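Polysaccharide biosynthesis protein CapD (Bacillus thuringiensis HD-771, PDB 6BWC) probably catalyses an early, NADP-dependent dehydration of UDP-N-acetylglucosamine on the route to CMP-pseudaminic acid, a sugar used in flagellin glycosylation. Local coordinates at residues 231-236 against 317-322; 201-206 against 273-278; 193-198 against 260-265. The protein carries 2 engineered substitutions. All blocks are in the same frame, centred on the assembly; numbering follows the deposited sequence.

Contact 1: residues 231-236 against 317-322. With UD1 (uridine-diphosphate-N-acetylglucosamine), chain O.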
# COMPACT_ATOMS: atom_id res chain seq x y z
N MET C 231 -27.59 33.02 -6.52
CA MET C 231 -27.55 33.32 -5.10
C MET C 231 -27.31 34.79 -4.86
O MET C 231 -26.68 35.48 -5.65
CB MET C 231 -26.45 32.50 -4.41
CG MET C 231 -26.63 30.98 -4.50
SD MET C 231 -25.07 30.10 -4.81
CE MET C 231 -24.25 30.66 -3.35
N PRO C 232 -27.83 35.29 -3.75
CA PRO C 232 -27.63 36.67 -3.39
C PRO C 232 -26.26 36.94 -2.78
O PRO C 232 -25.75 36.13 -2.00
CB PRO C 232 -28.72 36.89 -2.35
CG PRO C 232 -28.85 35.55 -1.69
CD PRO C 232 -28.73 34.59 -2.81
N VAL C 233 -25.70 38.11 -3.11
CA VAL C 233 -24.42 38.58 -2.57
C VAL C 233 -24.62 39.16 -1.19
O VAL C 233 -25.63 39.80 -0.91
CB VAL C 233 -23.76 39.61 -3.50
CG1 VAL C 233 -22.75 40.50 -2.79
CG2 VAL C 233 -23.10 38.88 -4.64
N ILE C 234 -23.64 38.92 -0.32
CA ILE C 234 -23.66 39.49 1.01
C ILE C 234 -22.35 40.17 1.30
O ILE C 234 -21.28 39.63 1.03
CB ILE C 234 -24.02 38.45 2.04
CG1 ILE C 234 -25.53 38.18 1.89
CG2 ILE C 234 -23.66 38.91 3.45
CD1 ILE C 234 -26.06 37.05 2.73
N SER C 235 -22.48 41.39 1.83
CA SER C 235 -21.35 42.15 2.34
C SER C 235 -21.08 41.65 3.75
O SER C 235 -22.00 41.33 4.50
CB SER C 235 -21.66 43.64 2.36
OG SER C 235 -20.92 44.30 3.38
N LEU C 236 -19.80 41.58 4.08
CA LEU C 236 -19.39 41.16 5.41
C LEU C 236 -19.51 42.32 6.37
O LEU C 236 -19.60 42.11 7.58
CB LEU C 236 -17.95 40.63 5.39
CG LEU C 236 -17.38 40.10 6.71
CD1 LEU C 236 -18.29 39.04 7.31
CD2 LEU C 236 -15.99 39.56 6.48
N ASP C 317 -18.25 40.69 -5.92
CA ASP C 317 -18.00 42.14 -5.97
C ASP C 317 -18.62 42.84 -7.21
O ASP C 317 -18.62 44.09 -7.27
CB ASP C 317 -16.50 42.49 -5.82
CG ASP C 317 -15.60 41.95 -6.95
OD1 ASP C 317 -14.38 42.19 -6.88
OD2 ASP C 317 -16.06 41.26 -7.89
N ASN C 318 -19.16 42.06 -8.16
CA ASN C 318 -19.67 42.53 -9.45
C ASN C 318 -21.19 42.38 -9.57
O ASN C 318 -21.73 42.30 -10.68
CB ASN C 318 -19.00 41.74 -10.58
CG ASN C 318 -19.32 42.29 -11.96
OD1 ASN C 318 -19.11 43.47 -12.24
ND2 ASN C 318 -19.82 41.43 -12.84
N GLN C 319 -21.85 42.34 -8.42
CA GLN C 319 -23.32 42.22 -8.31
C GLN C 319 -23.75 42.81 -6.96
O GLN C 319 -23.10 42.59 -5.93
CB GLN C 319 -23.75 40.75 -8.44
CG GLN C 319 -25.13 40.37 -7.89
CD GLN C 319 -25.27 38.87 -7.65
OE1 GLN C 319 -25.89 38.42 -6.66
NE2 GLN C 319 -24.70 38.07 -8.56
N ASN C 320 -24.88 43.52 -6.99
CA ASN C 320 -25.38 44.24 -5.82
C ASN C 320 -25.74 43.34 -4.66
O ASN C 320 -26.44 42.34 -4.81
CB ASN C 320 -26.56 45.12 -6.23
CG ASN C 320 -26.12 46.27 -7.12
OD1 ASN C 320 -25.04 46.80 -6.94
ND2 ASN C 320 -26.93 46.63 -8.09
N ALA C 321 -25.23 43.70 -3.49
CA ALA C 321 -25.61 43.02 -2.28
C ALA C 321 -27.11 43.16 -2.07
O ALA C 321 -27.78 43.97 -2.71
CB ALA C 321 -24.86 43.59 -1.07
N ILE C 322 -27.62 42.33 -1.18
CA ILE C 322 -28.87 42.61 -0.51
C ILE C 322 -28.60 43.77 0.44
O ILE C 322 -27.45 44.03 0.78
CB ILE C 322 -29.42 41.37 0.24
CG1 ILE C 322 -28.49 40.94 1.40
CG2 ILE C 322 -29.63 40.21 -0.73
CD1 ILE C 322 -29.01 39.77 2.20
C1' UD1 O . -17.32 28.74 3.14
C2' UD1 O . -17.00 27.25 3.11
C3' UD1 O . -16.14 26.89 1.89
C4' UD1 O . -16.71 27.46 0.60
C5' UD1 O . -17.24 28.90 0.76
C6' UD1 O . -18.11 29.28 -0.45
C7' UD1 O . -16.93 26.56 5.47
C8' UD1 O . -16.05 26.42 6.69
N2' UD1 O . -16.31 26.85 4.32
O1' UD1 O . -16.11 29.49 3.15
O3' UD1 O . -16.03 25.45 1.82
O4' UD1 O . -15.74 27.44 -0.43
O5' UD1 O . -18.00 29.08 1.97
O6' UD1 O . -17.92 30.64 -0.83
O7' UD1 O . -18.16 26.46 5.57
N1 UD1 O . -14.55 35.69 8.79
C2 UD1 O . -14.33 36.64 9.82
N3 UD1 O . -13.89 36.23 11.02
C4 UD1 O . -13.64 34.93 11.28
C5 UD1 O . -13.86 33.98 10.31
C6 UD1 O . -14.34 34.37 9.07
O2 UD1 O . -14.52 37.86 9.64
O4 UD1 O . -13.24 34.55 12.39
C1B UD1 O . -15.02 36.10 7.44
C2B UD1 O . -14.26 35.49 6.27
O2' UD1 O . -13.11 36.26 5.91
C3B UD1 O . -15.29 35.39 5.16
C4B UD1 O . -16.57 35.20 5.95
O4B UD1 O . -16.34 35.64 7.28
O3B UD1 O . -15.44 36.57 4.37
C5B UD1 O . -17.06 33.76 5.97
O5B UD1 O . -16.15 32.85 6.61
PA UD1 O . -16.69 31.34 6.73
O1A UD1 O . -15.86 30.50 7.68
O2A UD1 O . -18.21 31.31 6.94
O3A UD1 O . -16.71 30.75 5.23
PB UD1 O . -15.81 30.92 3.90
O1B UD1 O . -14.34 30.85 4.26
O2B UD1 O . -16.23 32.05 2.98

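Contact 2: residues 201-206 against 273-278. With UD1 (uridine-diphosphate-N-acetylglucosamine), chain O.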
# COMPACT_ATOMS: atom_id res chain seq x y z
N SER C 201 -16.92 40.28 0.15
CA SER C 201 -18.28 40.03 -0.26
C SER C 201 -18.36 38.53 -0.50
O SER C 201 -17.32 37.91 -0.73
CB SER C 201 -18.61 40.85 -1.52
OG SER C 201 -17.81 40.46 -2.64
N ARG C 202 -19.55 37.94 -0.45
CA ARG C 202 -19.71 36.49 -0.60
C ARG C 202 -21.08 36.11 -1.16
O ARG C 202 -22.09 36.67 -0.72
CB ARG C 202 -19.55 35.80 0.77
CG ARG C 202 -18.14 35.71 1.37
CD ARG C 202 -17.33 34.57 0.76
NE ARG C 202 -16.02 34.41 1.40
CZ ARG C 202 -14.91 35.08 1.07
NH1 ARG C 202 -14.89 35.98 0.10
NH2 ARG C 202 -13.78 34.84 1.74
N PHE C 203 -21.13 35.16 -2.10
CA PHE C 203 -22.40 34.50 -2.47
C PHE C 203 -22.84 33.60 -1.32
O PHE C 203 -22.04 32.79 -0.87
CB PHE C 203 -22.25 33.64 -3.71
CG PHE C 203 -22.26 34.40 -5.00
CD1 PHE C 203 -21.09 34.63 -5.72
CD2 PHE C 203 -23.46 34.88 -5.53
CE1 PHE C 203 -21.11 35.33 -6.92
CE2 PHE C 203 -23.48 35.57 -6.73
CZ PHE C 203 -22.31 35.79 -7.42
N MET C 204 -24.08 33.73 -0.85
CA MET C 204 -24.58 32.93 0.27
C MET C 204 -25.97 32.32 -0.01
O MET C 204 -26.86 33.00 -0.54
CB MET C 204 -24.61 33.76 1.58
CG MET C 204 -23.29 34.47 1.90
SD MET C 204 -22.91 35.05 3.58
CE MET C 204 -23.21 33.62 4.58
N MET C 205 -26.14 31.04 0.35
CA MET C 205 -27.37 30.27 0.13
C MET C 205 -27.90 29.71 1.45
O MET C 205 -27.17 29.61 2.43
CB MET C 205 -27.15 29.17 -0.93
CG MET C 205 -26.29 28.00 -0.50
SD MET C 205 -25.57 27.00 -1.84
CE MET C 205 -27.08 26.52 -2.70
N THR C 206 -29.19 29.37 1.49
CA THR C 206 -29.81 28.69 2.64
C THR C 206 -29.49 27.16 2.67
O THR C 206 -29.00 26.56 1.70
CB THR C 206 -31.36 28.92 2.69
OG1 THR C 206 -32.03 28.24 1.62
CG2 THR C 206 -31.73 30.43 2.66
N GLU C 273 -16.15 35.85 -4.37
CA GLU C 273 -16.18 34.50 -4.94
C GLU C 273 -16.78 34.60 -6.32
O GLU C 273 -17.09 35.70 -6.76
CB GLU C 273 -16.96 33.54 -4.03
CG GLU C 273 -16.28 33.24 -2.68
CD GLU C 273 -15.04 32.34 -2.76
OE1 GLU C 273 -14.62 31.94 -3.89
OE2 GLU C 273 -14.49 32.02 -1.67
N GLU C 274 -16.87 33.48 -7.03
CA GLU C 274 -17.35 33.45 -8.42
C GLU C 274 -18.14 32.15 -8.67
O GLU C 274 -17.77 31.10 -8.17
CB GLU C 274 -16.17 33.57 -9.41
CG GLU C 274 -15.20 34.73 -9.17
CD GLU C 274 -14.06 34.80 -10.18
OE1 GLU C 274 -12.96 34.26 -9.91
OE2 GLU C 274 -14.25 35.39 -11.27
N LEU C 275 -19.22 32.25 -9.44
CA LEU C 275 -20.09 31.11 -9.74
C LEU C 275 -19.54 30.27 -10.90
O LEU C 275 -19.89 29.08 -11.02
CB LEU C 275 -21.50 31.58 -10.13
CG LEU C 275 -22.24 32.58 -9.22
CD1 LEU C 275 -23.48 33.09 -9.94
CD2 LEU C 275 -22.56 31.96 -7.87
N MET C 276 -18.76 30.93 -11.77
CA MET C 276 -18.10 30.31 -12.94
C MET C 276 -17.04 31.24 -13.56
O MET C 276 -17.12 32.45 -13.46
CB MET C 276 -19.12 29.91 -14.03
CG MET C 276 -20.06 31.01 -14.49
SD MET C 276 -21.41 30.31 -15.46
CE MET C 276 -22.75 31.37 -14.99
N THR C 277 -16.04 30.65 -14.19
CA THR C 277 -15.12 31.42 -15.00
C THR C 277 -15.89 32.10 -16.13
O THR C 277 -17.01 31.71 -16.50
CB THR C 277 -14.02 30.52 -15.60
OG1 THR C 277 -14.64 29.39 -16.25
CG2 THR C 277 -13.08 30.02 -14.51
N HIS C 278 -15.28 33.15 -16.68
CA HIS C 278 -15.82 33.81 -17.86
C HIS C 278 -16.02 32.80 -18.99
O HIS C 278 -17.11 32.73 -19.57
CB HIS C 278 -14.91 34.93 -18.33
CG HIS C 278 -15.48 35.68 -19.48
ND1 HIS C 278 -15.32 35.27 -20.79
CD2 HIS C 278 -16.25 36.79 -19.53
CE1 HIS C 278 -15.95 36.11 -21.59
NE2 HIS C 278 -16.53 37.03 -20.85
C1' UD1 O . -17.32 28.74 3.14
C2' UD1 O . -17.00 27.25 3.11
C3' UD1 O . -16.14 26.89 1.89
C4' UD1 O . -16.71 27.46 0.60
C5' UD1 O . -17.24 28.90 0.76
C6' UD1 O . -18.11 29.28 -0.45
C7' UD1 O . -16.93 26.56 5.47
C8' UD1 O . -16.05 26.42 6.69
N2' UD1 O . -16.31 26.85 4.32
O1' UD1 O . -16.11 29.49 3.15
O3' UD1 O . -16.03 25.45 1.82
O4' UD1 O . -15.74 27.44 -0.43
O5' UD1 O . -18.00 29.08 1.97
O6' UD1 O . -17.92 30.64 -0.83
O7' UD1 O . -18.16 26.46 5.57
N1 UD1 O . -14.55 35.69 8.79
C2 UD1 O . -14.33 36.64 9.82
N3 UD1 O . -13.89 36.23 11.02
C4 UD1 O . -13.64 34.93 11.28
C5 UD1 O . -13.86 33.98 10.31
C6 UD1 O . -14.34 34.37 9.07
O2 UD1 O . -14.52 37.86 9.64
O4 UD1 O . -13.24 34.55 12.39
C1B UD1 O . -15.02 36.10 7.44
C2B UD1 O . -14.26 35.49 6.27
O2' UD1 O . -13.11 36.26 5.91
C3B UD1 O . -15.29 35.39 5.16
C4B UD1 O . -16.57 35.20 5.95
O4B UD1 O . -16.34 35.64 7.28
O3B UD1 O . -15.44 36.57 4.37
C5B UD1 O . -17.06 33.76 5.97
O5B UD1 O . -16.15 32.85 6.61
PA UD1 O . -16.69 31.34 6.73
O1A UD1 O . -15.86 30.50 7.68
O2A UD1 O . -18.21 31.31 6.94
O3A UD1 O . -16.71 30.75 5.23
PB UD1 O . -15.81 30.92 3.90
O1B UD1 O . -14.34 30.85 4.26
O2B UD1 O . -16.23 32.05 2.98

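Contact 3: residues 193-198 against 260-265. With UD1 (uridine-diphosphate-N-acetylglucosamine), chain O.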
# COMPACT_ATOMS: atom_id res chain seq x y z
N ILE C 193 -16.19 40.51 18.36
CA ILE C 193 -16.01 39.63 17.20
C ILE C 193 -14.62 39.80 16.58
O ILE C 193 -13.94 40.81 16.79
CB ILE C 193 -17.13 39.77 16.11
CG1 ILE C 193 -17.35 41.23 15.69
CG2 ILE C 193 -18.44 39.15 16.60
CD1 ILE C 193 -18.05 41.37 14.36
N THR C 194 -14.23 38.78 15.81
CA THR C 194 -12.99 38.77 15.04
C THR C 194 -13.31 38.97 13.56
O THR C 194 -13.92 38.11 12.91
CB THR C 194 -12.26 37.44 15.22
OG1 THR C 194 -11.63 37.42 16.51
CG2 THR C 194 -11.19 37.24 14.16
N VAL C 195 -12.85 40.09 13.02
CA VAL C 195 -13.19 40.50 11.67
C VAL C 195 -11.94 40.35 10.79
O VAL C 195 -10.89 40.90 11.10
CB VAL C 195 -13.77 41.92 11.72
CG1 VAL C 195 -13.28 42.81 10.59
CG2 VAL C 195 -15.30 41.84 11.78
N THR C 196 -12.05 39.58 9.72
CA THR C 196 -10.95 39.40 8.77
C THR C 196 -10.78 40.72 8.00
O THR C 196 -9.78 41.41 8.16
CB THR C 196 -11.20 38.21 7.79
OG1 THR C 196 -12.51 38.32 7.19
CG2 THR C 196 -11.05 36.83 8.52
N ASP C 197 -11.77 41.09 7.20
CA ASP C 197 -11.66 42.24 6.32
C ASP C 197 -13.07 42.57 5.84
O ASP C 197 -13.64 41.83 5.04
CB ASP C 197 -10.72 41.86 5.17
CG ASP C 197 -10.56 42.94 4.14
OD1 ASP C 197 -11.50 43.73 3.91
OD2 ASP C 197 -9.47 42.97 3.53
N LEU C 198 -13.63 43.67 6.33
CA LEU C 198 -15.06 43.95 6.16
C LEU C 198 -15.49 44.14 4.72
O LEU C 198 -16.62 43.83 4.34
CB LEU C 198 -15.47 45.18 7.00
CG LEU C 198 -15.32 44.97 8.50
CD1 LEU C 198 -15.41 46.28 9.28
CD2 LEU C 198 -16.34 43.96 9.00
N ILE C 260 -14.76 45.11 18.08
CA ILE C 260 -14.57 44.63 16.72
C ILE C 260 -13.07 44.63 16.41
O ILE C 260 -12.51 45.68 16.11
CB ILE C 260 -15.36 45.53 15.72
CG1 ILE C 260 -16.87 45.47 16.04
CG2 ILE C 260 -15.07 45.13 14.27
CD1 ILE C 260 -17.71 46.51 15.32
N GLU C 261 -12.40 43.47 16.50
CA GLU C 261 -10.94 43.40 16.26
C GLU C 261 -10.56 42.94 14.83
O GLU C 261 -11.01 41.89 14.37
CB GLU C 261 -10.23 42.57 17.34
CG GLU C 261 -9.74 41.18 16.98
CD GLU C 261 -8.92 40.60 18.09
OE1 GLU C 261 -9.50 39.96 18.98
OE2 GLU C 261 -7.70 40.83 18.13
N GLU C 262 -9.73 43.73 14.15
CA GLU C 262 -9.31 43.42 12.79
C GLU C 262 -8.22 42.36 12.91
O GLU C 262 -7.16 42.60 13.49
CB GLU C 262 -8.77 44.66 12.04
CG GLU C 262 -9.13 44.77 10.55
CD GLU C 262 -10.12 45.88 10.28
OE1 GLU C 262 -9.79 46.78 9.47
OE2 GLU C 262 -11.22 45.88 10.89
N ILE C 263 -8.51 41.17 12.38
CA ILE C 263 -7.57 40.06 12.30
C ILE C 263 -6.79 40.14 10.99
O ILE C 263 -5.66 39.68 10.94
CB ILE C 263 -8.32 38.68 12.47
CG1 ILE C 263 -7.91 38.00 13.78
CG2 ILE C 263 -8.12 37.74 11.28
CD1 ILE C 263 -8.01 36.49 13.76
N GLY C 264 -7.39 40.69 9.93
CA GLY C 264 -6.86 40.55 8.56
C GLY C 264 -7.15 39.18 7.94
O GLY C 264 -7.54 38.23 8.61
N LEU C 265 -6.95 39.07 6.63
CA LEU C 265 -7.02 37.79 5.93
C LEU C 265 -6.34 36.63 6.63
O LEU C 265 -5.23 36.76 7.15
CB LEU C 265 -6.38 37.91 4.57
CG LEU C 265 -7.21 38.44 3.41
CD1 LEU C 265 -8.41 39.32 3.79
CD2 LEU C 265 -6.27 39.19 2.48
C1' UD1 O . -17.32 28.74 3.14
C2' UD1 O . -17.00 27.25 3.11
C3' UD1 O . -16.14 26.89 1.89
C4' UD1 O . -16.71 27.46 0.60
C5' UD1 O . -17.24 28.90 0.76
C6' UD1 O . -18.11 29.28 -0.45
C7' UD1 O . -16.93 26.56 5.47
C8' UD1 O . -16.05 26.42 6.69
N2' UD1 O . -16.31 26.85 4.32
O1' UD1 O . -16.11 29.49 3.15
O3' UD1 O . -16.03 25.45 1.82
O4' UD1 O . -15.74 27.44 -0.43
O5' UD1 O . -18.00 29.08 1.97
O6' UD1 O . -17.92 30.64 -0.83
O7' UD1 O . -18.16 26.46 5.57
N1 UD1 O . -14.55 35.69 8.79
C2 UD1 O . -14.33 36.64 9.82
N3 UD1 O . -13.89 36.23 11.02
C4 UD1 O . -13.64 34.93 11.28
C5 UD1 O . -13.86 33.98 10.31
C6 UD1 O . -14.34 34.37 9.07
O2 UD1 O . -14.52 37.86 9.64
O4 UD1 O . -13.24 34.55 12.39
C1B UD1 O . -15.02 36.10 7.44
C2B UD1 O . -14.26 35.49 6.27
O2' UD1 O . -13.11 36.26 5.91
C3B UD1 O . -15.29 35.39 5.16
C4B UD1 O . -16.57 35.20 5.95
O4B UD1 O . -16.34 35.64 7.28
O3B UD1 O . -15.44 36.57 4.37
C5B UD1 O . -17.06 33.76 5.97
O5B UD1 O . -16.15 32.85 6.61
PA UD1 O . -16.69 31.34 6.73
O1A UD1 O . -15.86 30.50 7.68
O2A UD1 O . -18.21 31.31 6.94
O3A UD1 O . -16.71 30.75 5.23
PB UD1 O . -15.81 30.92 3.90
O1B UD1 O . -14.34 30.85 4.26
O2B UD1 O . -16.23 32.05 2.98

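Contact 1: residues 231-236 against 317-322
Q319 is the first residue of 317-322 to meet the other segment, laying its side chain alongside V233, the two running in opposite directions. With CG anti to the backbone N (chi1 160°) and the chain extended beyond it, the methylenes pass one branch of V233, CG lying 4.1 Å from V233 CG2. A long chain with an apolar stem suits this half-covered position. V233 belongs to 233-235, an outer strand of the small mixed sheet whose middle strand is 201-205; the residues on either side of V233 pair with that strand through their backbones, and the carbonyl of V233 faces the loop instead. A321 lies against that carbonyl, A321 CA sitting 3.5 Å from V233 O in a CA-H...O contact, and its single methyl lets the backbones approach. At I322 the amide takes the same oxygen, I322 N to V233 O being 3.2 Å with a fairly straight N-H (164°). The beta-branched side chain then divides: I322 CG2 meets P232 CB at 3.8 Å, while I322 CD1 reaches I234 CG1 at 3.8 Å, beside L327 of helix 324-333.

Contact 2: residues 201-206 against 273-278
R202, on the middle strand 201-205 of the small sheet, and E273 line the UDP-N-acetylglucosamine pocket and meet through their aliphatic stems, R202 CD lying 3.8 Å from E273 CG. Both chains bend at chi2, which brings the carboxylate over one face of the guanidinium, the two planes 67° apart. The attraction here is of charge alone: E273 OE2 is 4.2 Å from R202 NE, and no N-H points at it. E273 CG also lies 3.6 Å from UD1 O6'. Hydrogen bonding is directed to other partners. R202 NE donates a hydrogen bond to UD1 O2B at 2.8 Å, a diphosphate oxygen that lies at the guanidinium edge, in its plane, while the ribose hydroxyl O3B of UD1 stands over the face opposite E273. R202 NH1 bonds to S201 O at 3.2 Å and also to K270 O. The apolar part belongs to F203, whose flat ring suits a CH-pi contact with branched L275: L275 CD2 sits 3.6 Å from the centroid of the F203 ring, almost on its normal (4° off). Because E273 lies over a face and O2B at the edge, the two anionic groups do not compete for the same N-H of R202.

Contact 3: residues 193-198 against 260-265
I193, T194 and V195 pair in parallel with I260, E261 and E262, the two short strands having their axes 4.9 Å apart at closest and their directions 32° apart. V195 uses both of its backbone groups, V195 N bonding to E261 O at 2.9 Å and V195 O receiving I263 N at 2.7 Å; E261 N bonds in turn to I193 O. On one face of this ribbon lie I193, V195, I260 and E262. V195 CG2 meets I260 CG2 at 4.1 Å, beta-branched residues that suit an extended chain, while the chain of E262 bends back, bringing E262 OE2 beside V195 CG1. T194 and E261 point together to the other face; with T194 OG1 beside the backbone N (chi1 -75°), CG2 is left anti to that N and faces I263, 3.6 Å from I263 CB. Farther on, the side chains of D197 and L265 lie side by side, pointing the same way, with D197 CB against L265 CD1.

The opposite edge of 193-196 reads the uracil of UD1. T194 O accepts a hydrogen bond from UD1 N3 at 2.7 Å, and T196 N donates to UD1 O2 at 3.0 Å, both bonds nearly straight (165°), so the backbone reads one donor and one acceptor of the uracil, N3-H and O2. T196 OG1 lies near both UD1 O2 and the ribose hydroxyl O2'; a threonine brings a hydroxyl there together with a methyl against the base.

The I193 and V195 face is covered by helix 179-190, through F183, and I193 also touches S240 and I244 of helix 236-251. R53 of a third subunit packs on T194 and I263, and L265 meets D279 of a second subunit, so this two-stranded sheet lies where substrate pocket and subunit boundaries come together.

All three contacts reach the UDP-N-acetylglucosamine: contact 3 holds the uracil and touches the ribose, contact 2 binds the diphosphate and reaches the ribose and the sugar, and contact 1 meets the ribose through L236. Contacts 1 and 2 are neighbours, their centres 9 Å apart, and share one sheet: I234 N lies 2.8 Å from R202 O, so the strand of contact 1 flanks the one carrying the phosphate-binding arginine. Contact 3 lies farther out, about 19 Å from contact 1 and 21 Å from contact 2, centre to centre. L236 CD2 nevertheless packs 3.6 Å from D197 O, and residues 193-198 lead almost directly into 201-206, joining the base and phosphate sites.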